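Local coordinates for aminotransferase, class V family protein (Trichomonas vaginalis, PDB 5F8V) that probably catalyses the pyridoxal-phosphate-dependent transfer of an amino group between O-phospho-L-serine and 2-oxoglutarate, a step in serine biosynthesis, at residues A254-I257 with F258-I261. Residues are numbered along the deposited sequence; the frame is centred on the assembly and turned at random.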
ATOM      1  N   ALA A 254       8.316  -8.728   4.725  1.00 15.60           N
ATOM      2  CA  ALA A 254       7.613  -9.997   4.635  1.00 15.18           C
ATOM      3  C   ALA A 254       8.584 -11.157   4.459  1.00 15.16           C
ATOM      4  O   ALA A 254       8.469 -12.171   5.146  1.00 14.37           O
ATOM      5  CB  ALA A 254       6.615  -9.966   3.488  1.00 15.23           C
ATOM      6  N   ASN A 255       9.555 -10.979   3.563  1.00 15.40           N
ATOM      7  CA  ASN A 255      10.575 -11.992   3.286  1.00 15.89           C
ATOM      8  C   ASN A 255      11.408 -12.340   4.517  1.00 15.76           C
ATOM      9  O   ASN A 255      11.747 -13.507   4.734  1.00 15.61           O
ATOM     10  CB  ASN A 255      11.482 -11.546   2.127  1.00 16.46           C
ATOM     11  CG  ASN A 255      12.353 -12.667   1.581  1.00 17.38           C
ATOM     12  OD1 ASN A 255      12.033 -13.849   1.702  1.00 18.88           O
ATOM     13  ND2 ASN A 255      13.456 -12.293   0.950  1.00 18.12           N
ATOM     14  N   HIS A 256      11.728 -11.333   5.323  1.00 15.65           N
ATOM     15  CA  HIS A 256      12.424 -11.569   6.587  1.00 15.58           C
ATOM     16  C   HIS A 256      11.615 -12.481   7.512  1.00 14.88           C
ATOM     17  O   HIS A 256      12.168 -13.398   8.112  1.00 14.78           O
ATOM     18  CB  HIS A 256      12.781 -10.256   7.293  1.00 15.70           C
ATOM     19  CG  HIS A 256      14.135  -9.732   6.941  1.00 16.43           C
ATOM     20  ND1 HIS A 256      15.290 -10.440   7.193  1.00 16.85           N
ATOM     21  CD2 HIS A 256      14.526  -8.559   6.388  1.00 16.89           C
ATOM     22  CE1 HIS A 256      16.333  -9.735   6.790  1.00 17.51           C
ATOM     23  NE2 HIS A 256      15.897  -8.587   6.302  1.00 17.35           N
ATOM     24  N   ILE A 257      10.311 -12.234   7.601  1.00 14.43           N
ATOM     25  CA  ILE A 257       9.410 -13.088   8.363  1.00 14.15           C
ATOM     26  C   ILE A 257       9.304 -14.490   7.749  1.00 13.66           C
ATOM     27  O   ILE A 257       9.296 -15.465   8.489  1.00 13.62           O
ATOM     28  CB  ILE A 257       8.000 -12.463   8.550  1.00 14.31           C
ATOM     29  CG1 ILE A 257       8.094 -11.193   9.404  1.00 14.39           C
ATOM     30  CG2 ILE A 257       7.055 -13.461   9.231  1.00 14.19           C
ATOM     31  CD1 ILE A 257       6.868 -10.309   9.338  1.00 14.41           C
ATOM     32  N   PHE A 258       9.250 -14.604   6.424  1.00 13.40           N
ATOM     33  CA  PHE A 258       9.219 -15.934   5.782  1.00 13.44           C
ATOM     34  C   PHE A 258      10.441 -16.772   6.202  1.00 13.41           C
ATOM     35  O   PHE A 258      10.309 -17.937   6.581  1.00 12.83           O
ATOM     36  CB  PHE A 258       9.146 -15.841   4.248  1.00 13.61           C
ATOM     37  CG  PHE A 258       7.924 -15.120   3.708  1.00 13.81           C
ATOM     38  CD1 PHE A 258       6.749 -14.962   4.455  1.00 14.03           C
ATOM     39  CD2 PHE A 258       7.947 -14.614   2.415  1.00 13.92           C
ATOM     40  CE1 PHE A 258       5.652 -14.288   3.921  1.00 14.11           C
ATOM     41  CE2 PHE A 258       6.853 -13.947   1.883  1.00 13.90           C
ATOM     42  CZ  PHE A 258       5.707 -13.779   2.638  1.00 13.72           C
ATOM     43  N   LYS A 259      11.614 -16.152   6.166  1.00 13.65           N
ATOM     44  CA  LYS A 259      12.846 -16.801   6.618  1.00 13.80           C
ATOM     45  C   LYS A 259      12.708 -17.211   8.085  1.00 13.68           C
ATOM     46  O   LYS A 259      13.010 -18.338   8.453  1.00 13.78           O
ATOM     47  CB  LYS A 259      14.054 -15.869   6.476  1.00 13.92           C
ATOM     48  CG  LYS A 259      14.411 -15.452   5.058  1.00 14.01           C
ATOM     49  CD  LYS A 259      15.355 -14.255   5.083  1.00 14.18           C
ATOM     50  CE  LYS A 259      15.677 -13.755   3.693  1.00 14.53           C
ATOM     51  NZ  LYS A 259      16.373 -12.438   3.712  1.00 14.62           N
ATOM     52  N   TRP A 260      12.239 -16.291   8.920  1.00 13.76           N
ATOM     53  CA  TRP A 260      12.041 -16.603  10.335  1.00 13.52           C
ATOM     54  C   TRP A 260      11.118 -17.811  10.549  1.00 13.33           C
ATOM     55  O   TRP A 260      11.408 -18.646  11.393  1.00 13.27           O
ATOM     56  CB  TRP A 260      11.546 -15.379  11.107  1.00 13.46           C
ATOM     57  CG  TRP A 260      11.205 -15.661  12.523  1.00 13.21           C
ATOM     58  CD1 TRP A 260      12.052 -15.652  13.600  1.00 13.43           C
ATOM     59  CD2 TRP A 260       9.917 -15.977  13.032  1.00 13.34           C
ATOM     60  NE1 TRP A 260      11.360 -15.950  14.747  1.00 13.11           N
ATOM     61  CE2 TRP A 260      10.045 -16.151  14.426  1.00 13.27           C
ATOM     62  CE3 TRP A 260       8.659 -16.137  12.444  1.00 13.81           C
ATOM     63  CZ2 TRP A 260       8.965 -16.484  15.238  1.00 13.71           C
ATOM     64  CZ3 TRP A 260       7.572 -16.467  13.263  1.00 13.77           C
ATOM     65  CH2 TRP A 260       7.737 -16.632  14.639  1.00 13.65           C
ATOM     66  N   ILE A 261      10.039 -17.908   9.778  1.00 13.45           N
ATOM     67  CA  ILE A 261       9.134 -19.058   9.849  1.00 13.98           C
ATOM     68  C   ILE A 261       9.854 -20.350   9.459  1.00 14.56           C
ATOM     69  O   ILE A 261       9.661 -21.381  10.102  1.00 13.86           O
ATOM     70  CB  ILE A 261       7.883 -18.879   8.956  1.00 13.89           C
ATOM     71  CG1 ILE A 261       7.004 -17.733   9.476  1.00 13.82           C
ATOM     72  CG2 ILE A 261       7.054 -20.165   8.911  1.00 13.99           C
ATOM     73  CD1 ILE A 261       5.900 -17.316   8.528  1.00 13.85           C
TER
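F258 folds back along the helix and lays one face of its ring over the carbonyl of A254, one turn earlier in helix 248-263, whose residues here are mostly buried. These are i to i+4 contacts along an alpha-helix of this class-V aminotransferase, and from F258 to I261 each backbone N-H is hydrogen-bonded to the carbonyl four residues before it. With CG anti to its own carbonyl carbon (chi1 -60°), the ring is carried back toward the helix start. A254 O stands 3.3 Å from F258 CG, displaced toward the rim of the ring, and the same oxygen accepts the backbone hydrogen bond from F258 N at 2.9 Å. The far end of the ring rests against the A254 methyl, CB to CZ 4.0 Å.

On another flank K259 runs back, extended beyond CG, across the side chain of N255. Its CG sits 3.3 Å from N255 O, and its CE lies 3.8 Å from N255 ND2, a plain contact of the methylene with the amide. The amide itself is turned to helix 46-63: OD1 takes a hydrogen bond from R58, and ND2 donates hydrogen bonds to E51 and E54, so both its buried polar atoms are satisfied and its rotation is fixed. The K259 ammonium, weakly paired with E54, also comes obliquely to the imidazole of H256, whose NE2 is hydrogen-bonded to E27.

I257, I261 and the rim of W260 form a third, apolar patch. The I257 CG2 branch, anti to the backbone N, leans toward the next turn and makes a low bump between W260 and I261. Helix 18-26 packs on I257 and W260 through C20, while I261 reaches L267 and M270 of helix 267-286. The I261 end closes on that bump, CD1 to I257 CG2 4.1 Å.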